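Local coordinates for p22 protein (Trypanosoma brucei, PDB 3JV1) that acts as an accessory factor in mitochondrial RNA editing, specific for the cytochrome oxidase subunit II transcript, and belongs to the Mam33 family, at residues P25-I30 and S162-Q167; I36-G41 and Q167-E172. All coordinates share one frame; numbering follows the deposited sequence.

Contact 1: residues P25-I30 and S162-Q167; sequences PEKPEI and SLWSEQ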
loop_
_atom_site.group_PDB
_atom_site.type_symbol
_atom_site.label_atom_id
_atom_site.label_comp_id
_atom_site.label_asym_id
_atom_site.label_seq_id
_atom_site.Cartn_x
_atom_site.Cartn_y
_atom_site.Cartn_z
ATOM N N PRO A 25 1.409 31.745 -2.862
ATOM C CA PRO A 25 2.297 31.406 -3.978
ATOM C C PRO A 25 1.805 31.977 -5.304
ATOM O O PRO A 25 0.603 32.086 -5.539
ATOM C CB PRO A 25 2.288 29.875 -3.980
ATOM C CG PRO A 25 1.969 29.523 -2.555
ATOM C CD PRO A 25 0.898 30.523 -2.218
ATOM N N GLU A 26 2.742 32.344 -6.167
ATOM C CA GLU A 26 2.394 32.877 -7.472
ATOM C C GLU A 26 2.489 31.711 -8.455
ATOM O O GLU A 26 3.280 30.788 -8.247
ATOM C CB GLU A 26 3.368 33.989 -7.856
ATOM C CG GLU A 26 2.966 34.764 -9.094
ATOM C CD GLU A 26 3.989 35.815 -9.473
ATOM O OE1 GLU A 26 4.244 36.722 -8.647
ATOM O OE2 GLU A 26 4.538 35.730 -10.593
ATOM N N LYS A 27 1.687 31.743 -9.515
ATOM C CA LYS A 27 1.699 30.659 -10.493
ATOM C C LYS A 27 2.929 30.645 -11.402
ATOM O O LYS A 27 3.164 31.579 -12.169
ATOM C CB LYS A 27 0.438 30.690 -11.359
ATOM C CG LYS A 27 0.349 29.494 -12.290
ATOM C CD LYS A 27 -0.955 29.448 -13.051
ATOM C CE LYS A 27 -1.046 28.163 -13.855
ATOM N NZ LYS A 27 -2.346 28.040 -14.555
ATOM N N PRO A 28 3.721 29.565 -11.329
ATOM C CA PRO A 28 4.945 29.344 -12.106
ATOM C C PRO A 28 4.658 29.157 -13.587
ATOM O O PRO A 28 3.617 28.625 -13.961
ATOM C CB PRO A 28 5.519 28.062 -11.501
ATOM C CG PRO A 28 4.912 27.993 -10.146
ATOM C CD PRO A 28 3.509 28.458 -10.385
ATOM N N GLU A 29 5.582 29.600 -14.429
ATOM C CA GLU A 29 5.425 29.433 -15.866
ATOM C C GLU A 29 5.944 28.031 -16.152
ATOM O O GLU A 29 7.003 27.645 -15.660
ATOM C CB GLU A 29 6.239 30.491 -16.619
ATOM C CG GLU A 29 5.772 31.911 -16.316
ATOM C CD GLU A 29 6.600 32.976 -17.004
ATOM O OE1 GLU A 29 7.825 33.046 -16.747
ATOM O OE2 GLU A 29 6.021 33.748 -17.800
ATOM N N ILE A 30 5.188 27.262 -16.926
ATOM C CA ILE A 30 5.576 25.893 -17.240
ATOM C C ILE A 30 6.779 25.846 -18.167
ATOM O O ILE A 30 6.819 26.548 -19.173
ATOM C CB ILE A 30 4.408 25.122 -17.884
ATOM C CG1 ILE A 30 4.806 23.660 -18.097
ATOM C CG2 ILE A 30 4.032 25.766 -19.202
ATOM C CD1 ILE A 30 3.652 22.768 -18.474
ATOM N N SER A 162 3.546 22.906 -7.183
ATOM C CA SER A 162 2.844 22.169 -6.138
ATOM C C SER A 162 2.324 23.088 -5.044
ATOM O O SER A 162 1.220 22.899 -4.552
ATOM C CB SER A 162 3.759 21.106 -5.521
ATOM O OG SER A 162 3.960 20.019 -6.411
ATOM N N LEU A 163 3.125 24.076 -4.656
ATOM C CA LEU A 163 2.713 25.012 -3.619
ATOM C C LEU A 163 1.532 25.836 -4.092
ATOM O O LEU A 163 0.559 26.037 -3.362
ATOM C CB LEU A 163 3.855 25.955 -3.252
ATOM C CG LEU A 163 4.986 25.391 -2.401
ATOM C CD1 LEU A 163 6.027 26.475 -2.204
ATOM C CD2 LEU A 163 4.451 24.901 -1.057
ATOM N N TRP A 164 1.619 26.311 -5.325
ATOM C CA TRP A 164 0.551 27.113 -5.887
ATOM C C TRP A 164 -0.749 26.324 -6.018
ATOM O O TRP A 164 -1.816 26.830 -5.679
ATOM C CB TRP A 164 0.974 27.657 -7.247
ATOM C CG TRP A 164 -0.135 28.315 -7.977
ATOM C CD1 TRP A 164 -0.553 29.605 -7.848
ATOM C CD2 TRP A 164 -1.012 27.697 -8.917
ATOM N NE1 TRP A 164 -1.643 29.829 -8.651
ATOM C CE2 TRP A 164 -1.946 28.674 -9.319
ATOM C CE3 TRP A 164 -1.102 26.407 -9.458
ATOM C CZ2 TRP A 164 -2.963 28.404 -10.244
ATOM C CZ3 TRP A 164 -2.111 26.137 -10.375
ATOM C CH2 TRP A 164 -3.028 27.134 -10.758
ATOM N N SER A 165 -0.673 25.085 -6.499
ATOM C CA SER A 165 -1.886 24.296 -6.660
ATOM C C SER A 165 -2.431 23.828 -5.314
ATOM O O SER A 165 -3.637 23.666 -5.154
ATOM C CB SER A 165 -1.647 23.103 -7.595
ATOM O OG SER A 165 -0.695 22.205 -7.066
ATOM N N GLU A 166 -1.548 23.614 -4.347
ATOM C CA GLU A 166 -1.991 23.202 -3.024
ATOM C C GLU A 166 -2.846 24.330 -2.449
ATOM O O GLU A 166 -3.906 24.096 -1.868
ATOM C CB GLU A 166 -0.794 22.947 -2.108
ATOM C CG GLU A 166 -1.185 22.643 -0.678
ATOM C CD GLU A 166 0.005 22.371 0.224
ATOM O OE1 GLU A 166 0.973 23.166 0.208
ATOM O OE2 GLU A 166 -0.034 21.363 0.961
ATOM N N GLN A 167 -2.370 25.556 -2.638
ATOM C CA GLN A 167 -3.044 26.753 -2.158
ATOM C C GLN A 167 -4.402 26.888 -2.834
ATOM O O GLN A 167 -5.403 27.209 -2.192
ATOM C CB GLN A 167 -2.167 27.980 -2.450
ATOM C CG GLN A 167 -2.805 29.322 -2.126
ATOM C CD GLN A 167 -3.229 29.426 -0.683
ATOM O OE1 GLN A 167 -2.473 29.075 0.224
ATOM N NE2 GLN A 167 -4.440 29.917 -0.458
#

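Contact 2: residues I36-G41 and Q167-E172; sequences IDRKPG and QADYEE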
loop_
_atom_site.group_PDB
_atom_site.type_symbol
_atom_site.label_atom_id
_atom_site.label_comp_id
_atom_site.label_asym_id
_atom_site.label_seq_id
_atom_site.Cartn_x
_atom_site.Cartn_y
_atom_site.Cartn_z
ATOM N N ILE A 36 1.227 19.986 -19.217
ATOM C CA ILE A 36 0.885 19.599 -17.862
ATOM C C ILE A 36 -0.562 19.167 -17.722
ATOM O O ILE A 36 -1.479 19.796 -18.242
ATOM C CB ILE A 36 1.205 20.713 -16.850
ATOM C CG1 ILE A 36 0.972 20.190 -15.433
ATOM C CG2 ILE A 36 0.360 21.935 -17.123
ATOM C CD1 ILE A 36 1.809 20.887 -14.382
ATOM N N ASP A 37 -0.742 18.058 -17.021
ATOM C CA ASP A 37 -2.048 17.480 -16.795
ATOM C C ASP A 37 -2.372 17.659 -15.320
ATOM O O ASP A 37 -2.038 16.811 -14.492
ATOM C CB ASP A 37 -2.000 16.001 -17.197
ATOM C CG ASP A 37 -3.239 15.236 -16.803
ATOM O OD1 ASP A 37 -4.357 15.720 -17.074
ATOM O OD2 ASP A 37 -3.085 14.135 -16.229
ATOM N N ARG A 38 -3.001 18.791 -15.003
ATOM C CA ARG A 38 -3.383 19.124 -13.632
ATOM C C ARG A 38 -4.797 19.689 -13.584
ATOM O O ARG A 38 -5.143 20.606 -14.330
ATOM C CB ARG A 38 -2.399 20.141 -13.035
ATOM C CG ARG A 38 -2.690 20.563 -11.587
ATOM C CD ARG A 38 -3.600 21.780 -11.520
ATOM N NE ARG A 38 -3.969 22.118 -10.147
ATOM C CZ ARG A 38 -4.760 23.136 -9.811
ATOM N NH1 ARG A 38 -5.270 23.926 -10.749
ATOM N NH2 ARG A 38 -5.048 23.361 -8.534
ATOM N N LYS A 39 -5.616 19.121 -12.709
ATOM C CA LYS A 39 -6.994 19.569 -12.538
ATOM C C LYS A 39 -7.220 19.950 -11.082
ATOM O O LYS A 39 -6.640 19.349 -10.183
ATOM C CB LYS A 39 -7.980 18.462 -12.927
ATOM C CG LYS A 39 -8.054 18.182 -14.418
ATOM C CD LYS A 39 -7.459 16.830 -14.772
ATOM C CE LYS A 39 -8.250 15.700 -14.136
ATOM N NZ LYS A 39 -7.793 14.370 -14.629
ATOM N N PRO A 40 -8.060 20.963 -10.834
ATOM C CA PRO A 40 -8.347 21.399 -9.464
ATOM C C PRO A 40 -8.757 20.194 -8.619
ATOM O O PRO A 40 -9.546 19.362 -9.069
ATOM C CB PRO A 40 -9.503 22.376 -9.653
ATOM C CG PRO A 40 -9.225 22.967 -11.008
ATOM C CD PRO A 40 -8.824 21.759 -11.815
ATOM N N GLY A 41 -8.215 20.089 -7.408
ATOM C CA GLY A 41 -8.571 18.976 -6.543
ATOM C C GLY A 41 -7.733 17.722 -6.725
ATOM O O GLY A 41 -7.852 16.778 -5.947
ATOM N N GLN A 167 -2.370 25.556 -2.638
ATOM C CA GLN A 167 -3.044 26.753 -2.158
ATOM C C GLN A 167 -4.402 26.888 -2.834
ATOM O O GLN A 167 -5.403 27.209 -2.192
ATOM C CB GLN A 167 -2.167 27.980 -2.450
ATOM C CG GLN A 167 -2.805 29.322 -2.126
ATOM C CD GLN A 167 -3.229 29.426 -0.683
ATOM O OE1 GLN A 167 -2.473 29.075 0.224
ATOM N NE2 GLN A 167 -4.440 29.917 -0.458
ATOM N N ALA A 168 -4.437 26.638 -4.135
ATOM C CA ALA A 168 -5.681 26.715 -4.889
ATOM C C ALA A 168 -6.631 25.600 -4.438
ATOM O O ALA A 168 -7.829 25.819 -4.288
ATOM C CB ALA A 168 -5.393 26.587 -6.380
ATOM N N ASP A 169 -6.092 24.403 -4.225
ATOM C CA ASP A 169 -6.913 23.277 -3.791
ATOM C C ASP A 169 -7.499 23.541 -2.413
ATOM O O ASP A 169 -8.633 23.159 -2.129
ATOM C CB ASP A 169 -6.096 21.977 -3.752
ATOM C CG ASP A 169 -5.815 21.419 -5.135
ATOM O OD1 ASP A 169 -6.460 21.856 -6.114
ATOM O OD2 ASP A 169 -4.952 20.525 -5.238
ATOM N N TYR A 170 -6.719 24.198 -1.565
ATOM C CA TYR A 170 -7.162 24.520 -0.215
ATOM C C TYR A 170 -8.352 25.464 -0.231
ATOM O O TYR A 170 -9.305 25.271 0.513
ATOM C CB TYR A 170 -6.037 25.165 0.593
ATOM C CG TYR A 170 -6.490 25.589 1.968
ATOM C CD1 TYR A 170 -7.062 24.666 2.843
ATOM C CD2 TYR A 170 -6.358 26.912 2.397
ATOM C CE1 TYR A 170 -7.489 25.043 4.110
ATOM C CE2 TYR A 170 -6.783 27.301 3.669
ATOM C CZ TYR A 170 -7.347 26.359 4.517
ATOM O OH TYR A 170 -7.777 26.719 5.770
ATOM N N GLU A 171 -8.294 26.488 -1.075
ATOM C CA GLU A 171 -9.390 27.444 -1.162
ATOM C C GLU A 171 -10.624 26.811 -1.793
ATOM O O GLU A 171 -11.747 27.135 -1.427
ATOM C CB GLU A 171 -8.974 28.669 -1.979
ATOM C CG GLU A 171 -7.778 29.396 -1.405
ATOM C CD GLU A 171 -7.450 30.667 -2.162
ATOM O OE1 GLU A 171 -6.301 31.148 -2.041
ATOM O OE2 GLU A 171 -8.344 31.190 -2.862
ATOM N N GLU A 172 -10.411 25.919 -2.750
ATOM C CA GLU A 172 -11.521 25.251 -3.411
ATOM C C GLU A 172 -12.146 24.285 -2.396
ATOM O O GLU A 172 -13.359 24.065 -2.389
ATOM C CB GLU A 172 -11.002 24.513 -4.645
ATOM C CG GLU A 172 -12.067 24.070 -5.627
ATOM C CD GLU A 172 -12.642 22.721 -5.285
ATOM O OE1 GLU A 172 -11.865 21.867 -4.803
ATOM O OE2 GLU A 172 -13.857 22.511 -5.511
HETATM O O HOH W 1 -4.513 20.494 -8.050
#

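Contact 1: residues P25-I30 and S162-Q167
Lys-27 lies across one face of the Trp-164 indole, and this pairing is the heart of the contact between the loop 25-30 and the helix 152-181. CB of Lys-27 stands over the five-membered ring, 3.7 Å from its centroid and 18° off the ring normal, a CH-pi contact. From there the chain runs out over the six-membered ring, with CD of Lys-27 3.6 Å from CZ2 of Trp-164 and NZ still 4.0 Å from CH2. A chi1 of 171° sets CG of Trp-164 trans to the backbone nitrogen and turns the indole toward the loop, while all four lysine torsions lie near 180°, which carries the chain straight across the ring. The ring edge is used too, since the carbonyl O of Pro-25 lies in the indole plane, 3.6 Å from CD1 of Trp-164. The Pro-25 ring itself packs closely on the helix backbone, its CB 3.8 Å from CA of Trp-164 and its CG 3.8 Å from the carbonyl O of Leu-163. Pro-28 adds its CD against CB of Trp-164, at 4.1 Å, and continues onto Phe-157 and Gln-160 of the same helix.

Away from this dense centre the packing thins. Leu-163 offers little more than its CB to the proline, and CG of Gln-167 meets CD of Pro-25 at 3.9 Å, the two side chains crossing at about a right angle. Only aliphatic carbons of Gln-167 take part; its amide NE2 is hydrogen-bonded to Glu-18 and Glu-171. Glu-26, an exposed residue, has its CB turned away from the helix. With no hydrogen bond or salt bridge between the two segments, the irregular loop is held here by dispersion and CH-pi contacts, to which a surface lysine contributes mainly its methylenes.

Contact 2: residues I36-G41 and Q167-E172
Leaving strand 35-37, the backbone of residues 38-41 runs to the helix 152-181, where Gly-41 and Asp-169 make the closest approach, their CA atoms 5.4 Å apart. Gly-41 adopts a positive phi (88°), a conformation readily available to glycine, and its N-H points at the Asp-169 carboxylate. The resulting hydrogen bond, Gly-41 N to Asp-169 OD1, is short and nearly straight (2.8 Å, 166°), although the donor reaches OD1 from well above the carboxylate plane.

The same oxygen receives Arg-38: NH2 forms a salt bridge with OD1 of Asp-169 at 3.2 Å. The guanidinium and carboxylate planes are nearly parallel (15° apart) but stepped, so that this single nitrogen meets OD1 obliquely. Arg-38 arrives from the opposite direction to the aspartate, its chain bent at the second torsion, and NH2 also touches CB of Ala-168 at 3.9 Å. One guanidinium face is partly covered by CA of Pro-40, while Phe-161, Trp-164 and Phe-45 pack around the same side chain. A water accepts from NE of Arg-38 at 2.7 Å and lies 2.8 Å from OD2 of Asp-169, to which it can donate. In this buried aspartate OD1 thus has two partners and OD2 the water, and the adjacent guanidinium would be expected to favour the ionised form.

The helix face also belongs to the subunit interface: Tyr-125 of a second subunit packs on Asp-169, His-105 NE2 of that subunit is hydrogen-bonded to Glu-172 OE2, and Gly-41 makes backbone hydrogen bonds to it. A helical carboxylate gripping both an arginine and a loop N-H thus ties the segment following the first sheet strand to the long C-terminal helix, within the trimeric assembly of this Mam33-family, or mitochondrial glycoprotein, fold.

Contacts 1 and 2 occupy consecutive parts of helix 152-181, sharing Gln-167, with their centres about 9 Å apart. The loop 25-30 precedes strand 35-37, whose last residues begin the segment 36-41, so the chain meets the helix before the strand and again after it. Arg-38 joins the two contacts: its NH2 lies 3.5 Å from CB of Ser-165 and its NH1 3.9 Å from CZ3 of Trp-164. A second junction pairs CD1 of Ile-30 with CB of Ile-36, 3.6 Å apart. Contact 1 is apolar and contact 2 charged, and contact 2 lies against a second subunit.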